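Local coordinates for protein endo-pectate lyase (Erwinia chrysanthemi, PDB 3B4N) that cleaves pectate by calcium-dependent elimination, leaving unsaturated galacturonosyl ends, and probably also acts in an endo mode on highly methylated pectins, at residues E128-C134 and K157-N163; E120-G124 and C134-G140. All blocks are in the same frame, centred on the assembly; numbering follows the deposited sequence.

Contact 1: residues E128-C134 and K157-N163; sequences ENRTVDC and KNATVKN. With EDO (1,2-ethanediol), chain G.
Glu128-Cys134 runs parallel to Lys157-Asn163, the short strands 131-133 and 160-162 lying 4.7 Å apart with 12° between their directions. Five backbone hydrogen bonds join them, from Asn129 N to Lys157 O through to Cys134 N to Lys162 O (2.8 Å). Like residues stand in register at the bridged pairs Thr131/Thr160 and Val132/Val161. In both threonines CG2 lies anti to the backbone N and OG1 beside it (chi1 about -65°), which puts Thr131 CG2 near Thr160 CG2 at 4.0 Å. Glu128 and Lys157 also run alongside each other, Glu128 OE1 reaching Lys157 CE at 3.3 Å, but the lysine end bends away, NZ making a weak hydrogen bond to Ser179 OG. The extended Lys162 chain runs alongside Asp133, its CE 3.6 Å from Asp133 OD2 and its NZ 4.5 Å from it, beyond a salt bridge. That same OD2 takes a hydrogen bond from O2 of the ethanediol (2.7 Å), while OD1 accepts one from the backbone N of Gly135. On the other face, Val161 turns CG2 anti to its backbone N (chi1 62° for CG1), against Cys134 SG at 3.4 Å. Such in-register coil-to-coil stacking characterises parallel beta-helices, here a right-handed one.

Contact 2: residues E120-G124 and C134-G140; sequences ECKPG and CGGVTIG
Both half-cystines turn SG anti to their own carbonyl carbon, chi1 being -48° in Cys121 and -62° in Cys134, and the two sulfurs meet in a disulfide with a chi3 of -88°. This near-perpendicular torsion is close to the value disulfides prefer, and the 2.0 Å bond from Cys121 SG to Cys134 SG ties the irregular segment Glu120-Gly124 to the first coil of the parallel beta-helix. No hydrogen bond joins the two segments; besides the covalent link, they meet through van der Waals contacts, some of carbon on carbonyl oxygen. Directly after Cys134 the chain reverses in a type I' beta turn that ends at Val137, with Gly135 and Gly136 at its two central positions, both at positive phi. The turn is closed by a weak bond from Val137 N to Cys134 O, 3.3 Å long. It leads into strand 138-139 and brings Val137 back toward the disulfide, where its CG2 approaches the CB of Cys121 at 4.3 Å. Ile139, which is buried, carries the next part of the contact: one side of its branched CB faces the ring of Pro123, whose CD lies 4.2 Å from that CB. Leu164 of the neighbouring coil touches both Cys134 and Ile139. At the far end the proline ring meets backbone, its CG being 3.9 Å from Gly140 O. The gamma branch of Ile139 comes nearer still to the other segment: CG2, anti to the carbonyl carbon of its own residue, presses on the backbone of Cys121, 3.1 Å from the carbonyl O.

The two contacts lie with their centres about 12 Å apart, on the same side of the chain's centre, and share Cys134. Their segments alternate along the chain: 120-124, then 128-134, which runs on into 134-140, and last 157-163. Contact 1 pairs strand 131-133 with strand 160-162 of the next coil; contact 2 follows the same chain round the corner into strand 138-139, which pairs with strand 164-166. A salt bridge from Arg130 to Glu120, the packing of Val132 CG1 on Cys121 SG and a probable hydrogen bond from Gly136 N to Asn163 O (2.8 Å) join them directly. Contact 2 thus ties the loop before strand 125-128 to the first coil of the beta-helix, and contact 1 joins that coil to the next.

Contact 1: residues E128-C134 and K157-N163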
loop_
_atom_site.group_PDB
_atom_site.type_symbol
_atom_site.label_atom_id
_atom_site.label_comp_id
_atom_site.label_asym_id
_atom_site.label_seq_id
_atom_site.Cartn_x
_atom_site.Cartn_y
_atom_site.Cartn_z
ATOM N N GLU A 128 -3.874 -20.196 -2.286
ATOM C CA GLU A 128 -5.101 -20.266 -3.065
ATOM C C GLU A 128 -6.359 -20.476 -2.221
ATOM O O GLU A 128 -6.401 -21.351 -1.362
ATOM C CB GLU A 128 -4.968 -21.395 -4.093
ATOM C CG GLU A 128 -6.129 -21.553 -5.060
ATOM C CD GLU A 128 -5.870 -22.667 -6.065
ATOM O OE1 GLU A 128 -4.940 -22.517 -6.887
ATOM O OE2 GLU A 128 -6.581 -23.697 -6.023
ATOM N N ASN A 129 -7.372 -19.653 -2.467
ATOM C CA ASN A 129 -8.657 -19.753 -1.772
ATOM C C ASN A 129 -8.580 -19.809 -0.256
ATOM O O ASN A 129 -9.323 -20.560 0.380
ATOM C CB ASN A 129 -9.427 -20.976 -2.272
ATOM C CG ASN A 129 -9.802 -20.861 -3.728
ATOM O OD1 ASN A 129 -10.253 -19.806 -4.172
ATOM N ND2 ASN A 129 -9.624 -21.941 -4.480
ATOM N N ARG A 130 -7.691 -19.019 0.330
ATOM C CA ARG A 130 -7.561 -18.992 1.775
ATOM C C ARG A 130 -6.810 -17.757 2.231
ATOM O O ARG A 130 -6.264 -17.010 1.411
ATOM C CB ARG A 130 -6.844 -20.252 2.267
ATOM C CG ARG A 130 -5.402 -20.407 1.811
ATOM C CD ARG A 130 -4.927 -21.843 2.083
ATOM N NE ARG A 130 -3.542 -22.078 1.690
ATOM C CZ ARG A 130 -2.496 -21.969 2.506
ATOM N NH1 ARG A 130 -2.667 -21.625 3.773
ATOM N NH2 ARG A 130 -1.274 -22.216 2.053
ATOM N N THR A 131 -6.800 -17.550 3.542
ATOM C CA THR A 131 -6.121 -16.421 4.152
ATOM C C THR A 131 -4.903 -16.934 4.899
ATOM O O THR A 131 -4.974 -17.951 5.607
ATOM C CB THR A 131 -7.050 -15.693 5.143
ATOM O OG1 THR A 131 -8.137 -15.101 4.424
ATOM C CG2 THR A 131 -6.287 -14.605 5.897
ATOM N N VAL A 132 -3.779 -16.248 4.729
ATOM C CA VAL A 132 -2.556 -16.630 5.411
ATOM C C VAL A 132 -2.040 -15.458 6.219
ATOM O O VAL A 132 -1.830 -14.363 5.689
ATOM C CB VAL A 132 -1.455 -17.075 4.421
ATOM C CG1 VAL A 132 -0.168 -17.378 5.180
ATOM C CG2 VAL A 132 -1.911 -18.315 3.653
ATOM N N ASP A 133 -1.864 -15.684 7.516
ATOM C CA ASP A 133 -1.346 -14.658 8.409
ATOM C C ASP A 133 0.142 -14.944 8.550
ATOM O O ASP A 133 0.535 -15.966 9.122
ATOM C CB ASP A 133 -2.024 -14.761 9.774
ATOM C CG ASP A 133 -1.726 -13.574 10.668
ATOM O OD1 ASP A 133 -0.626 -12.987 10.570
ATOM O OD2 ASP A 133 -2.606 -13.238 11.490
ATOM N N CYS A 134 0.968 -14.045 8.028
ATOM C CA CYS A 134 2.413 -14.216 8.073
ATOM C C CYS A 134 3.058 -13.857 9.405
ATOM O O CYS A 134 4.272 -13.993 9.570
ATOM C CB CYS A 134 3.063 -13.424 6.942
ATOM S SG CYS A 134 2.544 -14.006 5.299
ATOM N N LYS A 157 -4.065 -16.483 -5.309
ATOM C CA LYS A 157 -5.107 -16.895 -6.242
ATOM C C LYS A 157 -6.371 -16.923 -5.391
ATOM O O LYS A 157 -6.610 -17.883 -4.657
ATOM C CB LYS A 157 -4.795 -18.277 -6.825
ATOM C CG LYS A 157 -3.625 -18.255 -7.812
ATOM C CD LYS A 157 -3.348 -19.633 -8.409
ATOM C CE LYS A 157 -4.536 -20.143 -9.211
ATOM N NZ LYS A 157 -4.931 -19.190 -10.288
ATOM N N ASN A 158 -7.154 -15.849 -5.477
ATOM C CA ASN A 158 -8.378 -15.685 -4.682
ATOM C C ASN A 158 -7.996 -15.926 -3.226
ATOM O O ASN A 158 -8.676 -16.641 -2.489
ATOM C CB ASN A 158 -9.462 -16.677 -5.115
ATOM C CG ASN A 158 -10.836 -16.299 -4.587
ATOM O OD1 ASN A 158 -11.485 -17.071 -3.872
ATOM N ND2 ASN A 158 -11.290 -15.104 -4.939
ATOM N N ALA A 159 -6.904 -15.293 -2.814
ATOM C CA ALA A 159 -6.377 -15.462 -1.470
ATOM C C ALA A 159 -5.976 -14.156 -0.800
ATOM O O ALA A 159 -5.835 -13.117 -1.449
ATOM C CB ALA A 159 -5.177 -16.406 -1.512
ATOM N N THR A 160 -5.780 -14.232 0.508
ATOM C CA THR A 160 -5.395 -13.076 1.304
ATOM C C THR A 160 -4.105 -13.347 2.056
ATOM O O THR A 160 -3.892 -14.448 2.564
ATOM C CB THR A 160 -6.488 -12.733 2.355
ATOM O OG1 THR A 160 -7.679 -12.320 1.682
ATOM C CG2 THR A 160 -6.021 -11.609 3.286
ATOM N N VAL A 161 -3.228 -12.352 2.106
ATOM C CA VAL A 161 -2.004 -12.472 2.874
ATOM C C VAL A 161 -1.970 -11.256 3.798
ATOM O O VAL A 161 -2.360 -10.153 3.400
ATOM C CB VAL A 161 -0.741 -12.499 1.978
ATOM C CG1 VAL A 161 -0.607 -11.202 1.189
ATOM C CG2 VAL A 161 0.487 -12.726 2.845
ATOM N N LYS A 162 -1.568 -11.457 5.044
ATOM C CA LYS A 162 -1.500 -10.327 5.961
ATOM C C LYS A 162 -0.312 -10.368 6.893
ATOM O O LYS A 162 0.245 -11.435 7.162
ATOM C CB LYS A 162 -2.796 -10.193 6.765
ATOM C CG LYS A 162 -3.194 -11.392 7.585
ATOM C CD LYS A 162 -4.591 -11.162 8.163
ATOM C CE LYS A 162 -5.081 -12.326 8.992
ATOM N NZ LYS A 162 -6.481 -12.077 9.453
ATOM N N ASN A 163 0.088 -9.182 7.349
ATOM C CA ASN A 163 1.188 -9.002 8.293
ATOM C C ASN A 163 2.497 -9.553 7.748
ATOM O O ASN A 163 3.048 -10.523 8.269
ATOM C CB ASN A 163 0.845 -9.698 9.613
ATOM C CG ASN A 163 -0.528 -9.329 10.127
ATOM O OD1 ASN A 163 -1.305 -10.199 10.527
ATOM N ND2 ASN A 163 -0.835 -8.049 10.127
HETATM C C1 EDO G . -5.585 -9.906 12.988
HETATM O O1 EDO G . -5.782 -9.371 11.564
HETATM C C2 EDO G . -4.773 -11.205 13.071
HETATM O O2 EDO G . -3.352 -10.904 12.502
#

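Contact 2: residues E120-G124 and C134-G140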
loop_
_atom_site.group_PDB
_atom_site.type_symbol
_atom_site.label_atom_id
_atom_site.label_comp_id
_atom_site.label_asym_id
_atom_site.label_seq_id
_atom_site.Cartn_x
_atom_site.Cartn_y
_atom_site.Cartn_z
ATOM N N GLU A 120 4.791 -20.165 6.558
ATOM C CA GLU A 120 4.249 -20.478 5.235
ATOM C C GLU A 120 4.655 -19.406 4.234
ATOM O O GLU A 120 4.675 -19.639 3.024
ATOM C CB GLU A 120 2.721 -20.517 5.270
ATOM C CG GLU A 120 2.095 -21.733 5.915
ATOM C CD GLU A 120 0.580 -21.646 5.901
ATOM O OE1 GLU A 120 0.007 -20.999 6.803
ATOM O OE2 GLU A 120 -0.039 -22.204 4.975
ATOM N N CYS A 121 4.962 -18.224 4.750
ATOM C CA CYS A 121 5.329 -17.095 3.909
ATOM C C CYS A 121 6.809 -17.121 3.566
ATOM O O CYS A 121 7.651 -16.626 4.314
ATOM C CB CYS A 121 4.941 -15.801 4.627
ATOM S SG CYS A 121 3.232 -15.914 5.253
ATOM N N LYS A 122 7.106 -17.734 2.425
ATOM C CA LYS A 122 8.467 -17.872 1.920
ATOM C C LYS A 122 8.432 -17.471 0.453
ATOM O O LYS A 122 7.413 -17.636 -0.214
ATOM C CB LYS A 122 8.921 -19.332 2.028
ATOM C CG LYS A 122 8.917 -19.897 3.443
ATOM C CD LYS A 122 10.048 -19.315 4.274
ATOM C CE LYS A 122 10.004 -19.842 5.702
ATOM N NZ LYS A 122 10.004 -21.330 5.737
ATOM N N PRO A 123 9.539 -16.929 -0.067
ATOM C CA PRO A 123 9.568 -16.526 -1.475
ATOM C C PRO A 123 9.138 -17.649 -2.416
ATOM O O PRO A 123 9.601 -18.793 -2.293
ATOM C CB PRO A 123 11.024 -16.121 -1.677
ATOM C CG PRO A 123 11.362 -15.503 -0.360
ATOM C CD PRO A 123 10.761 -16.489 0.628
ATOM N N GLY A 124 8.241 -17.318 -3.341
ATOM C CA GLY A 124 7.758 -18.286 -4.308
ATOM C C GLY A 124 6.492 -19.021 -3.911
ATOM O O GLY A 124 5.928 -19.770 -4.709
ATOM N N CYS A 134 0.968 -14.045 8.028
ATOM C CA CYS A 134 2.413 -14.216 8.073
ATOM C C CYS A 134 3.058 -13.857 9.405
ATOM O O CYS A 134 4.272 -13.993 9.570
ATOM C CB CYS A 134 3.063 -13.424 6.942
ATOM S SG CYS A 134 2.544 -14.006 5.299
ATOM N N GLY A 135 2.251 -13.372 10.342
ATOM C CA GLY A 135 2.758 -13.049 11.665
ATOM C C GLY A 135 3.876 -12.032 11.789
ATOM O O GLY A 135 4.644 -12.080 12.748
ATOM N N GLY A 136 3.983 -11.123 10.825
ATOM C CA GLY A 136 5.004 -10.094 10.885
ATOM C C GLY A 136 6.407 -10.457 10.432
ATOM O O GLY A 136 7.332 -9.671 10.628
ATOM N N VAL A 137 6.581 -11.623 9.825
ATOM C CA VAL A 137 7.914 -12.020 9.383
ATOM C C VAL A 137 8.357 -11.238 8.158
ATOM O O VAL A 137 7.545 -10.607 7.483
ATOM C CB VAL A 137 7.982 -13.525 9.032
ATOM C CG1 VAL A 137 7.591 -14.364 10.242
ATOM C CG2 VAL A 137 7.088 -13.827 7.845
ATOM N N THR A 138 9.655 -11.293 7.884
ATOM C CA THR A 138 10.254 -10.621 6.738
ATOM C C THR A 138 10.633 -11.647 5.679
ATOM O O THR A 138 11.090 -12.745 6.004
ATOM C CB THR A 138 11.554 -9.876 7.134
ATOM O OG1 THR A 138 11.246 -8.814 8.039
ATOM C CG2 THR A 138 12.252 -9.304 5.894
ATOM N N ILE A 139 10.419 -11.301 4.416
ATOM C CA ILE A 139 10.823 -12.176 3.324
ATOM C C ILE A 139 11.446 -11.297 2.256
ATOM O O ILE A 139 11.210 -10.089 2.216
ATOM C CB ILE A 139 9.652 -12.973 2.701
ATOM C CG1 ILE A 139 8.669 -12.029 2.009
ATOM C CG2 ILE A 139 8.983 -13.829 3.771
ATOM C CD1 ILE A 139 7.646 -12.765 1.158
ATOM N N GLY A 140 12.266 -11.903 1.410
ATOM C CA GLY A 140 12.904 -11.155 0.348
ATOM C C GLY A 140 13.887 -12.040 -0.375
ATOM O O GLY A 140 14.323 -13.060 0.161
#